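PDB 6VOW: multicopper oxidase from Pseudomonas thermotolerans, which probably oxidises phenolic or other reducing substrates at one copper site and passes the electrons to a copper cluster that reduces dioxygen to water, as in laccases. Local coordinates for residues T127-P137 with L149-E157; H388-V399 with Y410-G418. All blocks are in the same frame, centred on the assembly; numbering follows the deposited sequence.

Contact 1: T127-P137 with L149-E157; sequences TEDAGNFWYHP and LVGPLVVEE. With C2O (Cu-O-Cu linkage), chain B.
In the cupredoxin-like sheet that delivers a histidine to the copper cluster, Tyr135 pairs with Gly151 at the metal end of an antiparallel ladder. The directions of strands 131-136 and 151-156 differ by 144°, and six backbone hydrogen bonds, two each for Gly131 with Val155, Phe133 with Leu153 and Tyr135 with Gly151, set the register. They are not equivalent: Leu153 N reaches Phe133 O at 3.0 Å from well above the carbonyl plane, 55° out of it, and so misses the lone pairs.

The tyrosine ring folds back over the partner strand because CG sits between the backbone N and the carbonyl carbon (chi1 65°). Gly151 CA then lies over one ring face, 3.8 Å from the Tyr135 centroid, a close approach that the lack of a beta carbon on Gly151 permits. Pro152 O meets the edge of the same ring, 3.4 Å from Tyr135 CE2, while the hydroxyl is hydrogen-bonded to Val69 O. Val155 CG2 packs against Phe133 CD2 at 3.9 Å, and both methyls of Val155 pack against Thr127 CB.

The ends of Trp134 and His136 reach the copper: Trp134 CZ2 comes within 3.5 Å of CU2 of the Cu-O-Cu group, and His136 NE2 binds CU2 at 2.0 Å, together with His96 and His440. Val150 CG1 touches the indole at its edge, 3.7 Å from Trp134 CZ3, and His136 CD2 lies over one indole face. His136 ND1 donates to Pro137 O at 2.6 Å close to the ring plane, which probably restrains rotation of the ring and helps keep NE2 directed at the metal. His136-Pro137-His138 is a His-X-His motif of the kind with which multicopper oxidases bind the trinuclear copper site.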
loop_
_atom_site.group_PDB
_atom_site.type_symbol
_atom_site.label_atom_id
_atom_site.label_comp_id
_atom_site.label_asym_id
_atom_site.label_seq_id
_atom_site.Cartn_x
_atom_site.Cartn_y
_atom_site.Cartn_z
ATOM N N THR A 127 2.428 8.647 14.332
ATOM C CA THR A 127 1.999 8.849 12.982
ATOM C C THR A 127 1.969 10.334 12.673
ATOM O O THR A 127 0.999 11.009 13.017
ATOM C CB THR A 127 0.610 8.222 12.832
ATOM O OG1 THR A 127 -0.293 8.823 13.775
ATOM C CG2 THR A 127 0.642 6.728 13.124
ATOM N N GLU A 128 3.053 10.871 12.126
ATOM C CA GLU A 128 3.183 12.244 11.755
ATOM C C GLU A 128 2.609 12.601 10.384
ATOM O O GLU A 128 2.585 13.816 10.076
ATOM C CB GLU A 128 4.668 12.690 11.763
ATOM C CG GLU A 128 5.399 12.458 13.100
ATOM C CD GLU A 128 5.015 13.427 14.225
ATOM O OE1 GLU A 128 4.159 14.310 14.038
ATOM O OE2 GLU A 128 5.582 13.323 15.317
ATOM N N ASP A 129 2.211 11.586 9.580
ATOM C CA ASP A 129 1.654 11.792 8.250
ATOM C C ASP A 129 0.271 11.312 8.252
ATOM O O ASP A 129 -0.041 10.178 8.689
ATOM C CB ASP A 129 2.392 11.031 7.189
ATOM C CG ASP A 129 3.862 11.410 7.103
ATOM O OD1 ASP A 129 4.262 12.545 7.383
ATOM O OD2 ASP A 129 4.653 10.542 6.812
ATOM N N ALA A 130 -0.581 12.206 7.813
ATOM C CA ALA A 130 -1.975 11.878 7.641
ATOM C C ALA A 130 -2.103 11.243 6.316
ATOM O O ALA A 130 -1.291 11.467 5.412
ATOM C CB ALA A 130 -2.828 13.119 7.678
ATOM N N GLY A 131 -3.126 10.438 6.235
ATOM C CA GLY A 131 -3.517 9.777 5.062
ATOM C C GLY A 131 -3.638 8.303 5.211
ATOM O O GLY A 131 -3.872 7.787 6.304
ATOM N N ASN A 132 -3.536 7.640 4.072
ATOM C CA ASN A 132 -3.902 6.219 3.886
ATOM C C ASN A 132 -2.683 5.401 3.883
ATOM O O ASN A 132 -1.816 5.649 3.026
ATOM C CB ASN A 132 -4.563 6.063 2.492
ATOM C CG ASN A 132 -5.835 6.860 2.417
ATOM O OD1 ASN A 132 -6.675 6.796 3.349
ATOM N ND2 ASN A 132 -6.000 7.624 1.350
ATOM N N PHE A 133 -2.613 4.434 4.786
ATOM C CA PHE A 133 -1.428 3.579 4.826
ATOM C C PHE A 133 -2.038 2.225 4.901
ATOM O O PHE A 133 -3.302 2.061 4.831
ATOM C CB PHE A 133 -0.514 3.961 6.035
ATOM C CG PHE A 133 -0.022 5.314 5.922
ATOM C CD1 PHE A 133 0.968 5.608 5.074
ATOM C CD2 PHE A 133 -0.736 6.350 6.511
ATOM C CE1 PHE A 133 1.370 6.915 4.881
ATOM C CE2 PHE A 133 -0.400 7.648 6.301
ATOM C CZ PHE A 133 0.692 7.940 5.502
ATOM N N TRP A 134 -1.182 1.245 5.043
ATOM C CA TRP A 134 -1.713 -0.119 5.347
ATOM C C TRP A 134 -0.673 -0.906 6.069
ATOM O O TRP A 134 0.488 -0.469 6.231
ATOM C CB TRP A 134 -2.195 -0.880 4.066
ATOM C CG TRP A 134 -1.205 -1.121 3.003
ATOM C CD1 TRP A 134 -0.456 -0.219 2.352
ATOM C CD2 TRP A 134 -0.866 -2.390 2.483
ATOM N NE1 TRP A 134 0.323 -0.854 1.449
ATOM C CE2 TRP A 134 0.051 -2.194 1.491
ATOM C CE3 TRP A 134 -1.316 -3.669 2.737
ATOM C CZ2 TRP A 134 0.609 -3.236 0.798
ATOM C CZ3 TRP A 134 -0.816 -4.700 2.019
ATOM C CH2 TRP A 134 0.112 -4.482 1.022
ATOM N N TYR A 135 -1.064 -2.092 6.439
ATOM C CA TYR A 135 -0.211 -2.965 7.212
ATOM C C TYR A 135 -0.348 -4.404 6.747
ATOM O O TYR A 135 -1.436 -4.882 6.376
ATOM C CB TYR A 135 -0.591 -2.809 8.704
ATOM C CG TYR A 135 -1.982 -3.265 9.077
ATOM C CD1 TYR A 135 -2.171 -4.533 9.565
ATOM C CD2 TYR A 135 -3.078 -2.417 9.020
ATOM C CE1 TYR A 135 -3.410 -5.004 9.935
ATOM C CE2 TYR A 135 -4.340 -2.879 9.425
ATOM C CZ TYR A 135 -4.466 -4.201 9.878
ATOM O OH TYR A 135 -5.638 -4.764 10.253
ATOM N N HIS A 136 0.745 -5.108 6.882
ATOM C CA HIS A 136 0.789 -6.479 6.430
ATOM C C HIS A 136 2.061 -7.097 6.934
ATOM O O HIS A 136 2.898 -6.403 7.422
ATOM C CB HIS A 136 0.778 -6.517 4.889
ATOM C CG HIS A 136 1.915 -5.787 4.274
ATOM N ND1 HIS A 136 3.192 -6.295 4.196
ATOM C CD2 HIS A 136 1.960 -4.559 3.716
ATOM C CE1 HIS A 136 3.981 -5.410 3.601
ATOM N NE2 HIS A 136 3.244 -4.351 3.279
ATOM N N PRO A 137 2.183 -8.418 6.838
ATOM C CA PRO A 137 3.407 -9.057 7.317
ATOM C C PRO A 137 4.503 -8.781 6.437
ATOM O O PRO A 137 4.290 -8.342 5.309
ATOM C CB PRO A 137 3.083 -10.558 7.266
ATOM C CG PRO A 137 1.615 -10.578 7.413
ATOM C CD PRO A 137 1.112 -9.402 6.672
ATOM N N LEU A 149 -3.773 -11.583 5.174
ATOM C CA LEU A 149 -3.149 -10.728 6.191
ATOM C C LEU A 149 -2.750 -9.436 5.599
ATOM O O LEU A 149 -1.581 -9.219 5.359
ATOM C CB LEU A 149 -1.961 -11.416 6.907
ATOM C CG LEU A 149 -2.461 -12.574 7.764
ATOM C CD1 LEU A 149 -1.320 -13.549 7.967
ATOM C CD2 LEU A 149 -3.140 -12.234 9.086
ATOM N N VAL A 150 -3.769 -8.559 5.445
ATOM C CA VAL A 150 -3.627 -7.220 4.970
ATOM C C VAL A 150 -4.728 -6.366 5.549
ATOM O O VAL A 150 -5.895 -6.839 5.699
ATOM C CB VAL A 150 -3.707 -7.086 3.463
ATOM C CG1 VAL A 150 -2.616 -7.806 2.773
ATOM C CG2 VAL A 150 -5.021 -7.466 2.924
ATOM N N GLY A 151 -4.391 -5.135 5.867
ATOM C CA GLY A 151 -5.443 -4.233 6.390
ATOM C C GLY A 151 -5.187 -2.776 6.082
ATOM O O GLY A 151 -4.045 -2.392 5.857
ATOM N N PRO A 152 -6.221 -1.936 6.116
ATOM C CA PRO A 152 -6.050 -0.489 5.982
ATOM C C PRO A 152 -5.694 0.200 7.318
ATOM O O PRO A 152 -6.250 -0.210 8.376
ATOM C CB PRO A 152 -7.451 -0.007 5.487
ATOM C CG PRO A 152 -8.399 -1.062 5.832
ATOM C CD PRO A 152 -7.605 -2.259 6.396
ATOM N N LEU A 153 -4.783 1.189 7.253
ATOM C CA LEU A 153 -4.471 2.165 8.350
ATOM C C LEU A 153 -4.719 3.591 7.908
ATOM O O LEU A 153 -4.116 4.057 6.945
ATOM C CB LEU A 153 -3.028 2.064 8.766
ATOM C CG LEU A 153 -2.443 3.034 9.768
ATOM C CD1 LEU A 153 -3.286 3.048 11.006
ATOM C CD2 LEU A 153 -1.003 2.688 10.069
ATOM N N VAL A 154 -5.675 4.266 8.539
ATOM C CA VAL A 154 -5.948 5.700 8.285
ATOM C C VAL A 154 -5.330 6.548 9.382
ATOM O O VAL A 154 -5.615 6.308 10.555
ATOM C CB VAL A 154 -7.467 5.989 8.220
ATOM C CG1 VAL A 154 -7.736 7.438 7.952
ATOM C CG2 VAL A 154 -8.124 5.186 7.100
ATOM N N VAL A 155 -4.472 7.502 9.012
ATOM C CA VAL A 155 -4.025 8.524 9.883
ATOM C C VAL A 155 -4.817 9.785 9.539
ATOM O O VAL A 155 -4.637 10.351 8.471
ATOM C CB VAL A 155 -2.496 8.703 9.802
ATOM C CG1 VAL A 155 -2.020 9.796 10.800
ATOM C CG2 VAL A 155 -1.800 7.354 10.144
ATOM N N GLU A 156 -5.792 10.136 10.411
ATOM C CA GLU A 156 -6.585 11.291 10.253
ATOM C C GLU A 156 -5.709 12.578 10.233
ATOM O O GLU A 156 -4.660 12.687 10.911
ATOM C CB GLU A 156 -7.671 11.324 11.332
ATOM C CG GLU A 156 -8.720 10.211 11.105
ATOM C CD GLU A 156 -9.788 10.078 12.188
ATOM O OE1 GLU A 156 -9.885 11.058 12.942
ATOM O OE2 GLU A 156 -10.512 9.029 12.277
ATOM N N GLU A 157 -6.089 13.538 9.403
ATOM C CA GLU A 157 -5.384 14.883 9.414
ATOM C C GLU A 157 -5.508 15.545 10.836
ATOM O O GLU A 157 -6.485 15.336 11.560
ATOM C CB GLU A 157 -5.964 15.863 8.398
ATOM C CG GLU A 157 -5.776 15.500 6.911
ATOM C CD GLU A 157 -6.626 14.256 6.495
ATOM O OE1 GLU A 157 -7.824 14.041 6.955
ATOM O OE2 GLU A 157 -6.083 13.472 5.693
HETATM CU CU2 C2O B . 3.925 -2.955 2.008
HETATM CU CU3 C2O B . 8.351 -4.134 2.413
HETATM O O1 C2O B . 6.172 -3.476 2.069
#

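Contact 2: H388-V399 with Y410-G418; sequences HPIHLHGMVFKV and YFTDTYLLG. With CU (copper (II) ion), chain C; CU (copper (II) ion), chain D; C2O (Cu-O-Cu linkage), chain B.
His391 and Thr414 head the polar interactions. His391 ND1 donates to Thr414 OG1 at 2.8 Å, 20° out of the imidazole plane, and weakly to Asp413 O and OD1. Thr414 OG1 donates to the anti lone pair of Asp413 OD1 at 2.8 Å; Asp413 also forms a salt bridge with Arg267. This second shell probably helps orient His391, whose NE2 binds a copper ion at 2.0 Å together with His94.

His388 ND1 binds the separate copper shared with Cys439 and His444, and His393 NE2 a copper of the Cu-O-Cu group.

Antiparallel hydrogen-bonded pairs join His388 to Leu417 and Ile390 to Tyr415, on strands 156° apart in direction, and, in a second sheet, Phe397 to Thr412.

Phe397 CG stands between its backbone N and carbonyl carbon (chi1 52°), which brings the ring centre beneath Thr412 O, 3.5 Å from the ring plane. Phe397 CE2 approaches Asp413 O at 3.3 Å, and Tyr415 N lies at the ring edge. With an alanine here, a gap would probably open beside Thr412, Asp413 and Tyr415. Lys398 CB and Val399 CG2 make CH-pi contacts over the Phe411 and Tyr410 faces.

His-Pro-x-His-x-His is a copper-binding signature of multicopper oxidase C-terminal cupredoxin domains.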
loop_
_atom_site.group_PDB
_atom_site.type_symbol
_atom_site.label_atom_id
_atom_site.label_comp_id
_atom_site.label_asym_id
_atom_site.label_seq_id
_atom_site.Cartn_x
_atom_site.Cartn_y
_atom_site.Cartn_z
ATOM N N HIS A 388 6.967 -2.719 -12.162
ATOM C CA HIS A 388 7.248 -3.075 -10.781
ATOM C C HIS A 388 6.788 -1.923 -9.872
ATOM O O HIS A 388 7.221 -0.800 -10.083
ATOM C CB HIS A 388 8.741 -3.230 -10.658
ATOM C CG HIS A 388 9.304 -4.334 -11.486
ATOM N ND1 HIS A 388 8.859 -5.633 -11.393
ATOM C CD2 HIS A 388 10.274 -4.330 -12.429
ATOM C CE1 HIS A 388 9.527 -6.386 -12.251
ATOM N NE2 HIS A 388 10.411 -5.618 -12.878
ATOM N N PRO A 389 5.919 -2.173 -8.878
ATOM C CA PRO A 389 5.610 -1.103 -7.864
ATOM C C PRO A 389 6.707 -1.093 -6.810
ATOM O O PRO A 389 6.785 -1.973 -5.904
ATOM C CB PRO A 389 4.270 -1.553 -7.285
ATOM C CG PRO A 389 4.386 -3.056 -7.373
ATOM C CD PRO A 389 4.989 -3.281 -8.739
ATOM N N ILE A 390 7.603 -0.139 -6.998
ATOM C CA ILE A 390 8.813 -0.166 -6.271
ATOM C C ILE A 390 8.608 0.632 -5.041
ATOM O O ILE A 390 8.297 1.844 -5.111
ATOM C CB ILE A 390 9.942 0.450 -7.020
ATOM C CG1 ILE A 390 10.229 -0.362 -8.336
ATOM C CG2 ILE A 390 11.173 0.540 -6.088
ATOM C CD1 ILE A 390 10.940 -1.658 -8.184
ATOM N N HIS A 391 8.911 -0.004 -3.936
ATOM C CA HIS A 391 8.621 0.572 -2.631
ATOM C C HIS A 391 9.863 0.710 -1.731
ATOM O O HIS A 391 10.754 -0.129 -1.743
ATOM C CB HIS A 391 7.582 -0.340 -2.059
ATOM C CG HIS A 391 7.278 -0.080 -0.649
ATOM N ND1 HIS A 391 6.588 1.037 -0.235
ATOM C CD2 HIS A 391 7.516 -0.813 0.460
ATOM C CE1 HIS A 391 6.448 1.003 1.080
ATOM N NE2 HIS A 391 6.992 -0.107 1.517
ATOM N N LEU A 392 9.955 1.781 -0.971
ATOM C CA LEU A 392 11.058 1.975 -0.010
ATOM C C LEU A 392 10.457 2.083 1.382
ATOM O O LEU A 392 9.573 2.872 1.593
ATOM C CB LEU A 392 11.734 3.264 -0.330
ATOM C CG LEU A 392 12.918 3.629 0.502
ATOM C CD1 LEU A 392 13.953 2.476 0.525
ATOM C CD2 LEU A 392 13.456 4.880 -0.103
ATOM N N HIS A 393 10.976 1.308 2.324
ATOM C CA HIS A 393 10.630 1.452 3.683
ATOM C C HIS A 393 11.251 2.659 4.288
ATOM O O HIS A 393 12.324 3.142 3.811
ATOM C CB HIS A 393 11.268 0.366 4.424
ATOM C CG HIS A 393 10.645 -0.916 4.186
ATOM N ND1 HIS A 393 10.509 -1.854 5.177
ATOM C CD2 HIS A 393 10.037 -1.405 3.089
ATOM C CE1 HIS A 393 9.837 -2.878 4.706
ATOM N NE2 HIS A 393 9.545 -2.615 3.446
ATOM N N GLY A 394 10.605 3.108 5.372
ATOM C CA GLY A 394 11.244 4.015 6.310
ATOM C C GLY A 394 11.193 5.449 5.955
ATOM O O GLY A 394 11.366 6.271 6.823
ATOM N N MET A 395 10.993 5.709 4.671
ATOM C CA MET A 395 11.207 6.970 4.064
ATOM C C MET A 395 10.228 7.198 2.956
ATOM O O MET A 395 9.646 6.288 2.393
ATOM C CB MET A 395 12.592 7.027 3.493
ATOM C CG MET A 395 13.613 7.593 4.476
ATOM S SD MET A 395 15.162 6.690 4.634
ATOM C CE MET A 395 15.769 6.550 2.974
ATOM N N VAL A 396 10.060 8.466 2.668
ATOM C CA VAL A 396 9.170 8.899 1.633
ATOM C C VAL A 396 10.014 9.539 0.554
ATOM O O VAL A 396 10.878 10.347 0.868
ATOM C CB VAL A 396 8.189 9.894 2.242
ATOM C CG1 VAL A 396 7.752 10.890 1.236
ATOM C CG2 VAL A 396 6.985 9.121 2.778
ATOM N N PHE A 397 9.778 9.198 -0.705
ATOM C CA PHE A 397 10.532 9.867 -1.740
ATOM C C PHE A 397 9.577 10.703 -2.559
ATOM O O PHE A 397 8.363 10.490 -2.537
ATOM C CB PHE A 397 11.344 8.892 -2.610
ATOM C CG PHE A 397 10.535 7.779 -3.172
ATOM C CD1 PHE A 397 9.787 7.960 -4.321
ATOM C CD2 PHE A 397 10.524 6.540 -2.551
ATOM C CE1 PHE A 397 9.010 6.883 -4.814
ATOM C CE2 PHE A 397 9.810 5.487 -3.035
ATOM C CZ PHE A 397 9.048 5.643 -4.175
ATOM N N LYS A 398 10.145 11.668 -3.241
ATOM C CA LYS A 398 9.437 12.556 -4.147
ATOM C C LYS A 398 9.754 12.155 -5.559
ATOM O O LYS A 398 10.913 12.059 -5.937
ATOM C CB LYS A 398 9.931 14.001 -3.937
ATOM C CG LYS A 398 9.121 15.037 -4.680
ATOM C CD LYS A 398 9.481 16.432 -4.311
ATOM C CE LYS A 398 8.290 17.343 -4.527
ATOM N NZ LYS A 398 8.692 18.730 -4.115
ATOM N N VAL A 399 8.740 11.931 -6.349
ATOM C CA VAL A 399 8.889 11.477 -7.728
ATOM C C VAL A 399 9.165 12.670 -8.581
ATOM O O VAL A 399 8.374 13.645 -8.609
ATOM C CB VAL A 399 7.590 10.844 -8.215
ATOM C CG1 VAL A 399 7.739 10.290 -9.628
ATOM C CG2 VAL A 399 7.199 9.741 -7.271
ATOM N N TYR A 410 5.570 14.438 -6.813
ATOM C CA TYR A 410 4.775 14.133 -5.647
ATOM C C TYR A 410 5.553 13.191 -4.790
ATOM O O TYR A 410 6.552 12.599 -5.257
ATOM C CB TYR A 410 3.433 13.508 -6.072
ATOM C CG TYR A 410 3.580 12.172 -6.801
ATOM C CD1 TYR A 410 4.130 12.084 -8.084
ATOM C CD2 TYR A 410 3.153 10.987 -6.188
ATOM C CE1 TYR A 410 4.255 10.845 -8.717
ATOM C CE2 TYR A 410 3.226 9.781 -6.804
ATOM C CZ TYR A 410 3.783 9.710 -8.060
ATOM O OH TYR A 410 3.827 8.466 -8.581
ATOM N N PHE A 411 5.129 13.111 -3.538
ATOM C CA PHE A 411 5.724 12.269 -2.491
ATOM C C PHE A 411 4.959 11.004 -2.345
ATOM O O PHE A 411 3.759 10.996 -2.372
ATOM C CB PHE A 411 5.663 12.938 -1.113
ATOM C CG PHE A 411 6.718 14.015 -0.903
ATOM C CD1 PHE A 411 8.043 13.665 -0.598
ATOM C CD2 PHE A 411 6.356 15.358 -0.942
ATOM C CE1 PHE A 411 9.007 14.617 -0.430
ATOM C CE2 PHE A 411 7.322 16.355 -0.737
ATOM C CZ PHE A 411 8.645 15.974 -0.483
ATOM N N THR A 412 5.662 9.934 -2.097
ATOM C CA THR A 412 5.091 8.608 -2.047
ATOM C C THR A 412 6.157 7.688 -1.518
ATOM O O THR A 412 7.308 8.058 -1.520
ATOM C CB THR A 412 4.620 8.185 -3.469
ATOM O OG1 THR A 412 4.143 6.867 -3.423
ATOM C CG2 THR A 412 5.719 8.287 -4.485
ATOM N N ASP A 413 5.744 6.499 -1.042
ATOM C CA ASP A 413 6.607 5.394 -0.619
ATOM C C ASP A 413 6.729 4.368 -1.781
ATOM O O ASP A 413 7.541 3.398 -1.742
ATOM C CB ASP A 413 6.052 4.740 0.656
ATOM C CG ASP A 413 4.566 4.309 0.524
ATOM O OD1 ASP A 413 4.295 3.414 -0.311
ATOM O OD2 ASP A 413 3.653 4.845 1.241
ATOM N N THR A 414 5.943 4.587 -2.844
ATOM C CA THR A 414 5.934 3.662 -3.966
ATOM C C THR A 414 5.822 4.297 -5.308
ATOM O O THR A 414 5.061 5.184 -5.487
ATOM C CB THR A 414 4.844 2.640 -3.712
ATOM O OG1 THR A 414 5.249 2.013 -2.524
ATOM C CG2 THR A 414 4.797 1.507 -4.769
ATOM N N TYR A 415 6.618 3.832 -6.250
ATOM C CA TYR A 415 6.485 4.283 -7.624
ATOM C C TYR A 415 6.237 3.079 -8.521
ATOM O O TYR A 415 6.992 2.121 -8.509
ATOM C CB TYR A 415 7.716 5.002 -8.139
ATOM C CG TYR A 415 7.462 5.564 -9.507
ATOM C CD1 TYR A 415 6.464 6.546 -9.675
ATOM C CD2 TYR A 415 8.166 5.123 -10.648
ATOM C CE1 TYR A 415 6.170 7.073 -10.906
ATOM C CE2 TYR A 415 7.868 5.666 -11.922
ATOM C CZ TYR A 415 6.873 6.658 -12.041
ATOM O OH TYR A 415 6.497 7.273 -13.262
ATOM N N LEU A 416 5.189 3.142 -9.311
ATOM C CA LEU A 416 4.868 2.047 -10.246
ATOM C C LEU A 416 5.732 2.219 -11.525
ATOM O O LEU A 416 5.470 3.064 -12.438
ATOM C CB LEU A 416 3.329 2.008 -10.515
ATOM C CG LEU A 416 2.746 0.897 -11.362
ATOM C CD1 LEU A 416 3.030 -0.498 -10.835
ATOM C CD2 LEU A 416 1.262 1.114 -11.506
ATOM N N LEU A 417 6.782 1.425 -11.542
ATOM C CA LEU A 417 7.839 1.550 -12.507
ATOM C C LEU A 417 7.509 0.771 -13.742
ATOM O O LEU A 417 7.552 -0.478 -13.739
ATOM C CB LEU A 417 9.120 1.038 -11.913
ATOM C CG LEU A 417 10.354 1.441 -12.703
ATOM C CD1 LEU A 417 10.494 2.932 -12.795
ATOM C CD2 LEU A 417 11.573 0.816 -11.974
ATOM N N GLY A 418 7.160 1.502 -14.796
ATOM C CA GLY A 418 6.617 0.881 -15.990
ATOM C C GLY A 418 7.685 0.111 -16.699
ATOM O O GLY A 418 8.863 0.114 -16.301
HETATM CU CU CU C . 6.779 -0.785 3.358
HETATM CU CU CU D . 8.027 -6.381 -9.709
HETATM CU CU2 C2O B . 3.925 -2.955 2.008
HETATM CU CU3 C2O B . 8.351 -4.134 2.413
HETATM O O1 C2O B . 6.172 -3.476 2.069
#

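Both contacts are buried and lie in different cupredoxin-like regions of the chain, their centres about 16 Å apart and their nearest atoms about 5 Å apart without touching. They share the Cu-O-Cu group, to which each supplies a histidine on a different copper. Contact 1 stays within one sheet, and the ring nitrogen of its histidine that faces away from the metal bonds to a backbone carbonyl. Contact 2 spans two sheets, reaches a separate copper site, and uses threonine and aspartate side chains around its ligand; it is somewhat less enclosed, with Lys398, Tyr410 and Phe411 partly exposed. Arg267 bridges them, bonding to Asn132 O of contact 1 and Asp413 of contact 2.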